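Local atomic coordinates of GNA33 (Neisseria gonorrhoeae FA 1090, PDB entry 2G5D), a protein that probably cleaves the beta-1,4-glycosidic linkage between MurNAc and GlcNAc in peptidoglycan, forming a 1,6-anhydro bond in the MurNAc residue. Residues 132-146 and 221-234. Residues are numbered along the deposited sequence; the frame is centred on the assembly and turned at random.
Sequences RTERARFPIYGIPDD and LDGKAPILGYAEDP
Leu221 and Pro139 sandwich the ring of Tyr141: Leu221 CD1 sits over one face, 3.8 Å from the ring centroid, and Pro139 CB covers the opposite face nearer the rim. Ile227 runs alongside Tyr141, pointing the same way, with its CG1 3.8 Å from Tyr141 CE2. At the far end of the ring, a water bridges Tyr141 OH to the backbone N of Leu221. Tyr230 lies on the same sheet face as Pro139 and Tyr141; Arg132 CB stands almost centrally over its ring, 3.8 Å from the centroid. On the reverse face, CG anti to the carbonyl carbon (chi1 -60°) brings the Phe138 ring against Pro234, whose CB packs over it, while Ala231 O lies in plane at its edge. Antiparallel strands 138-141 and 227-231 supply the frame, with Ala231 N donating to Phe138 O (2.8 Å) and Leu228 N to Ile140 O (2.7 Å); a classic beta bulge sets Arg137 and Phe138 together opposite Ala231. Beyond the strands, Lys224 NZ approaches Asp146 OD2 from the syn side, 3.2 Å away and 32° out of the carboxylate plane. His211 NE2 also bonds this ammonium and Tyr210 OH bonds Asp146 OD1, second partners that probably restrain the rotation of both charged ends.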
loop_
_atom_site.group_PDB
_atom_site.type_symbol
_atom_site.label_atom_id
_atom_site.label_comp_id
_atom_site.label_asym_id
_atom_site.label_seq_id
_atom_site.Cartn_x
_atom_site.Cartn_y
_atom_site.Cartn_z
ATOM N N ARG A 132 0.421 -3.135 -28.213
ATOM C CA ARG A 132 -0.985 -3.085 -28.558
ATOM C C ARG A 132 -1.274 -4.297 -29.444
ATOM O O ARG A 132 -0.556 -4.550 -30.391
ATOM C CB ARG A 132 -1.295 -1.787 -29.293
ATOM C CG ARG A 132 -2.766 -1.453 -29.359
ATOM C CD ARG A 132 -3.021 -0.395 -30.401
ATOM N NE ARG A 132 -4.446 -0.089 -30.504
ATOM C CZ ARG A 132 -5.035 0.416 -31.588
ATOM N NH1 ARG A 132 -4.332 0.668 -32.692
ATOM N NH2 ARG A 132 -6.342 0.662 -31.573
ATOM N N THR A 133 -2.303 -5.062 -29.098
ATOM C CA THR A 133 -2.769 -6.173 -29.921
ATOM C C THR A 133 -4.285 -6.056 -30.069
ATOM O O THR A 133 -4.900 -5.148 -29.509
ATOM C CB THR A 133 -2.430 -7.557 -29.296
ATOM O OG1 THR A 133 -3.094 -7.688 -28.028
ATOM C CG2 THR A 133 -0.914 -7.743 -29.119
ATOM N N GLU A 134 -4.884 -6.981 -30.815
ATOM C CA GLU A 134 -6.334 -7.021 -30.982
ATOM C C GLU A 134 -7.034 -7.147 -29.621
ATOM O O GLU A 134 -8.053 -6.499 -29.368
ATOM C CB GLU A 134 -6.733 -8.175 -31.913
ATOM C CG GLU A 134 -8.220 -8.219 -32.256
ATOM C CD GLU A 134 -8.594 -9.408 -33.141
ATOM O OE1 GLU A 134 -8.352 -9.352 -34.370
ATOM O OE2 GLU A 134 -9.134 -10.405 -32.605
ATOM N N ARG A 135 -6.453 -7.975 -28.759
ATOM C CA ARG A 135 -6.942 -8.240 -27.407
ATOM C C ARG A 135 -6.608 -7.134 -26.393
ATOM O O ARG A 135 -7.429 -6.809 -25.535
ATOM C CB ARG A 135 -6.333 -9.547 -26.898
ATOM C CG ARG A 135 -7.092 -10.797 -27.231
ATOM C CD ARG A 135 -6.886 -11.799 -26.109
ATOM N NE ARG A 135 -7.413 -13.112 -26.446
ATOM C CZ ARG A 135 -8.669 -13.505 -26.239
ATOM N NH1 ARG A 135 -9.550 -12.681 -25.683
ATOM N NH2 ARG A 135 -9.042 -14.735 -26.587
ATOM N N ALA A 136 -5.388 -6.594 -26.480
ATOM C CA ALA A 136 -4.859 -5.666 -25.482
ATOM C C ALA A 136 -4.752 -4.247 -26.031
ATOM O O ALA A 136 -3.762 -3.894 -26.678
ATOM C CB ALA A 136 -3.495 -6.170 -24.950
ATOM N N ARG A 137 -5.774 -3.440 -25.741
ATOM C CA ARG A 137 -5.986 -2.125 -26.372
ATOM C C ARG A 137 -5.827 -0.914 -25.415
ATOM O O ARG A 137 -5.878 0.224 -25.864
ATOM C CB ARG A 137 -7.399 -2.072 -26.974
ATOM C CG ARG A 137 -7.683 -3.068 -28.099
ATOM C CD ARG A 137 -9.003 -3.823 -27.870
ATOM N NE ARG A 137 -10.175 -2.947 -27.747
ATOM C CZ ARG A 137 -11.294 -3.263 -27.089
ATOM N NH1 ARG A 137 -11.411 -4.442 -26.482
ATOM N NH2 ARG A 137 -12.300 -2.391 -27.028
ATOM N N PHE A 138 -5.630 -1.158 -24.119
ATOM C CA PHE A 138 -5.676 -0.074 -23.119
ATOM C C PHE A 138 -4.310 0.245 -22.544
ATOM O O PHE A 138 -3.792 -0.512 -21.721
ATOM C CB PHE A 138 -6.684 -0.390 -22.003
ATOM C CG PHE A 138 -8.094 -0.573 -22.506
ATOM C CD1 PHE A 138 -8.536 -1.822 -22.949
ATOM C CD2 PHE A 138 -8.968 0.510 -22.576
ATOM C CE1 PHE A 138 -9.839 -1.991 -23.444
ATOM C CE2 PHE A 138 -10.270 0.352 -23.064
ATOM C CZ PHE A 138 -10.709 -0.905 -23.495
ATOM N N PRO A 139 -3.730 1.384 -22.957
ATOM C CA PRO A 139 -2.369 1.755 -22.550
ATOM C C PRO A 139 -2.202 2.009 -21.038
ATOM O O PRO A 139 -3.068 2.631 -20.412
ATOM C CB PRO A 139 -2.118 3.050 -23.338
ATOM C CG PRO A 139 -3.470 3.601 -23.592
ATOM C CD PRO A 139 -4.343 2.415 -23.813
ATOM N N ILE A 140 -1.104 1.506 -20.470
ATOM C CA ILE A 140 -0.671 1.858 -19.111
ATOM C C ILE A 140 0.408 2.898 -19.299
ATOM O O ILE A 140 1.424 2.630 -19.941
ATOM C CB ILE A 140 -0.078 0.646 -18.304
ATOM C CG1 ILE A 140 -1.152 -0.366 -17.886
ATOM C CG2 ILE A 140 0.657 1.127 -17.003
ATOM C CD1 ILE A 140 -1.944 -0.992 -18.983
ATOM N N TYR A 141 0.184 4.086 -18.751
ATOM C CA TYR A 141 1.120 5.188 -18.901
ATOM C C TYR A 141 2.069 5.330 -17.716
ATOM O O TYR A 141 1.672 5.162 -16.559
ATOM C CB TYR A 141 0.376 6.515 -19.063
ATOM C CG TYR A 141 -0.532 6.617 -20.255
ATOM C CD1 TYR A 141 -1.902 6.454 -20.107
ATOM C CD2 TYR A 141 -0.031 6.944 -21.523
ATOM C CE1 TYR A 141 -2.758 6.567 -21.188
ATOM C CE2 TYR A 141 -0.880 7.074 -22.621
ATOM C CZ TYR A 141 -2.240 6.885 -22.447
ATOM O OH TYR A 141 -3.096 6.991 -23.509
ATOM N N GLY A 142 3.319 5.657 -18.024
ATOM C CA GLY A 142 4.259 6.140 -17.030
ATOM C C GLY A 142 4.115 7.638 -16.880
ATOM O O GLY A 142 3.185 8.232 -17.432
ATOM N N ILE A 143 5.022 8.253 -16.126
ATOM C CA ILE A 143 5.018 9.708 -15.946
ATOM C C ILE A 143 5.117 10.455 -17.295
ATOM O O ILE A 143 6.096 10.293 -18.032
ATOM C CB ILE A 143 6.117 10.173 -14.950
ATOM C CG1 ILE A 143 5.825 9.627 -13.548
ATOM C CG2 ILE A 143 6.218 11.703 -14.924
ATOM C CD1 ILE A 143 7.044 9.540 -12.643
ATOM N N PRO A 144 4.091 11.263 -17.621
ATOM C CA PRO A 144 4.040 12.026 -18.875
ATOM C C PRO A 144 5.232 12.963 -19.088
ATOM O O PRO A 144 5.905 13.351 -18.130
ATOM C CB PRO A 144 2.747 12.830 -18.742
ATOM C CG PRO A 144 1.928 12.069 -17.786
ATOM C CD PRO A 144 2.887 11.486 -16.806
ATOM N N ASP A 145 5.483 13.315 -20.347
ATOM C CA ASP A 145 6.579 14.207 -20.727
ATOM C C ASP A 145 6.440 15.632 -20.180
ATOM O O ASP A 145 7.429 16.354 -20.068
ATOM C CB ASP A 145 6.681 14.274 -22.249
ATOM C CG ASP A 145 6.952 12.926 -22.885
ATOM O OD1 ASP A 145 7.207 11.945 -22.143
ATOM O OD2 ASP A 145 6.916 12.859 -24.136
ATOM N N ASP A 146 5.217 16.039 -19.856
ATOM C CA ASP A 146 4.943 17.407 -19.409
ATOM C C ASP A 146 4.380 17.449 -17.984
ATOM O O ASP A 146 3.837 18.460 -17.544
ATOM C CB ASP A 146 3.964 18.089 -20.373
ATOM C CG ASP A 146 2.583 17.436 -20.375
ATOM O OD1 ASP A 146 2.487 16.202 -20.175
ATOM O OD2 ASP A 146 1.588 18.165 -20.579
ATOM N N LEU A 221 -3.418 12.083 -23.415
ATOM C CA LEU A 221 -1.999 11.771 -23.293
ATOM C C LEU A 221 -1.392 11.212 -24.580
ATOM O O LEU A 221 -0.239 10.787 -24.586
ATOM C CB LEU A 221 -1.738 10.810 -22.113
ATOM C CG LEU A 221 -2.092 11.256 -20.689
ATOM C CD1 LEU A 221 -1.675 10.190 -19.708
ATOM C CD2 LEU A 221 -1.462 12.576 -20.314
ATOM N N ASP A 222 -2.160 11.210 -25.665
ATOM C CA ASP A 222 -1.660 10.750 -26.952
ATOM C C ASP A 222 -0.431 11.534 -27.379
ATOM O O ASP A 222 -0.494 12.752 -27.578
ATOM C CB ASP A 222 -2.740 10.839 -28.031
ATOM C CG ASP A 222 -3.746 9.704 -27.954
ATOM O OD1 ASP A 222 -3.509 8.732 -27.203
ATOM O OD2 ASP A 222 -4.779 9.782 -28.654
ATOM N N GLY A 223 0.690 10.819 -27.485
ATOM C CA GLY A 223 1.948 11.371 -27.978
ATOM C C GLY A 223 2.865 12.018 -26.951
ATOM O O GLY A 223 3.914 12.542 -27.317
ATOM N N LYS A 224 2.493 11.991 -25.671
ATOM C CA LYS A 224 3.260 12.731 -24.656
ATOM C C LYS A 224 3.448 11.997 -23.318
ATOM O O LYS A 224 3.650 12.629 -22.273
ATOM C CB LYS A 224 2.669 14.134 -24.436
ATOM C CG LYS A 224 1.250 14.158 -23.868
ATOM C CD LYS A 224 0.846 15.564 -23.496
ATOM C CE LYS A 224 -0.305 15.545 -22.510
ATOM N NZ LYS A 224 -0.790 16.929 -22.252
ATOM N N ALA A 225 3.377 10.671 -23.355
ATOM C CA ALA A 225 3.642 9.850 -22.178
ATOM C C ALA A 225 4.137 8.473 -22.604
ATOM O O ALA A 225 3.618 7.904 -23.568
ATOM C CB ALA A 225 2.396 9.725 -21.312
ATOM N N PRO A 226 5.151 7.936 -21.891
ATOM C CA PRO A 226 5.580 6.556 -22.154
ATOM C C PRO A 226 4.460 5.574 -21.820
ATOM O O PRO A 226 3.737 5.775 -20.839
ATOM C CB PRO A 226 6.771 6.361 -21.208
ATOM C CG PRO A 226 6.613 7.391 -20.157
ATOM C CD PRO A 226 5.938 8.562 -20.813
ATOM N N ILE A 227 4.293 4.560 -22.664
ATOM C CA ILE A 227 3.333 3.485 -22.432
ATOM C C ILE A 227 4.100 2.216 -22.026
ATOM O O ILE A 227 5.018 1.778 -22.727
ATOM C CB ILE A 227 2.445 3.240 -23.678
ATOM C CG1 ILE A 227 1.564 4.462 -23.938
ATOM C CG2 ILE A 227 1.573 1.999 -23.505
ATOM C CD1 ILE A 227 1.301 4.732 -25.413
ATOM N N LEU A 228 3.724 1.644 -20.885
ATOM C CA LEU A 228 4.444 0.500 -20.331
ATOM C C LEU A 228 3.881 -0.830 -20.822
ATOM O O LEU A 228 4.482 -1.885 -20.623
ATOM C CB LEU A 228 4.437 0.551 -18.796
ATOM C CG LEU A 228 4.773 1.885 -18.108
ATOM C CD1 LEU A 228 4.644 1.727 -16.609
ATOM C CD2 LEU A 228 6.151 2.410 -18.464
ATOM N N GLY A 229 2.730 -0.773 -21.476
ATOM C CA GLY A 229 2.060 -1.968 -21.932
ATOM C C GLY A 229 0.592 -1.689 -22.079
ATOM O O GLY A 229 0.155 -0.541 -21.937
ATOM N N TYR A 230 -0.164 -2.745 -22.367
ATOM C CA TYR A 230 -1.580 -2.640 -22.686
ATOM C C TYR A 230 -2.378 -3.681 -21.915
ATOM O O TYR A 230 -1.976 -4.837 -21.845
ATOM C CB TYR A 230 -1.801 -2.789 -24.203
ATOM C CG TYR A 230 -1.262 -1.618 -24.996
ATOM C CD1 TYR A 230 0.098 -1.518 -25.291
ATOM C CD2 TYR A 230 -2.103 -0.597 -25.418
ATOM C CE1 TYR A 230 0.600 -0.437 -26.000
ATOM C CE2 TYR A 230 -1.613 0.496 -26.130
ATOM C CZ TYR A 230 -0.263 0.569 -26.410
ATOM O OH TYR A 230 0.234 1.640 -27.115
ATOM N N ALA A 231 -3.499 -3.255 -21.332
ATOM C CA ALA A 231 -4.417 -4.151 -20.631
ATOM C C ALA A 231 -5.558 -4.600 -21.548
ATOM O O ALA A 231 -5.986 -3.856 -22.434
ATOM C CB ALA A 231 -4.976 -3.458 -19.399
ATOM N N GLU A 232 -6.075 -5.804 -21.324
ATOM C CA GLU A 232 -7.212 -6.288 -22.107
ATOM C C GLU A 232 -8.514 -5.598 -21.692
ATOM O O GLU A 232 -9.328 -5.213 -22.551
ATOM C CB GLU A 232 -7.361 -7.814 -21.996
ATOM C CG GLU A 232 -6.355 -8.587 -22.839
ATOM C CD GLU A 232 -6.603 -10.073 -22.853
ATOM O OE1 GLU A 232 -5.634 -10.833 -23.114
ATOM O OE2 GLU A 232 -7.755 -10.487 -22.605
ATOM N N ASP A 233 -8.682 -5.442 -20.377
ATOM C CA ASP A 233 -9.912 -4.951 -19.773
ATOM C C ASP A 233 -9.670 -3.625 -19.038
ATOM O O ASP A 233 -8.782 -3.561 -18.194
ATOM C CB ASP A 233 -10.454 -6.001 -18.792
ATOM C CG ASP A 233 -11.797 -5.623 -18.212
ATOM O OD1 ASP A 233 -12.821 -5.897 -18.866
ATOM O OD2 ASP A 233 -11.843 -5.051 -17.101
ATOM N N PRO A 234 -10.478 -2.573 -19.341
ATOM C CA PRO A 234 -10.340 -1.219 -18.747
ATOM C C PRO A 234 -10.791 -1.121 -17.284
ATOM O O PRO A 234 -10.336 -0.232 -16.562
ATOM C CB PRO A 234 -11.295 -0.371 -19.596
ATOM C CG PRO A 234 -12.362 -1.331 -19.995
ATOM C CD PRO A 234 -11.624 -2.623 -20.279
HETATM O O HOH W 1 -4.521 9.425 -23.125
#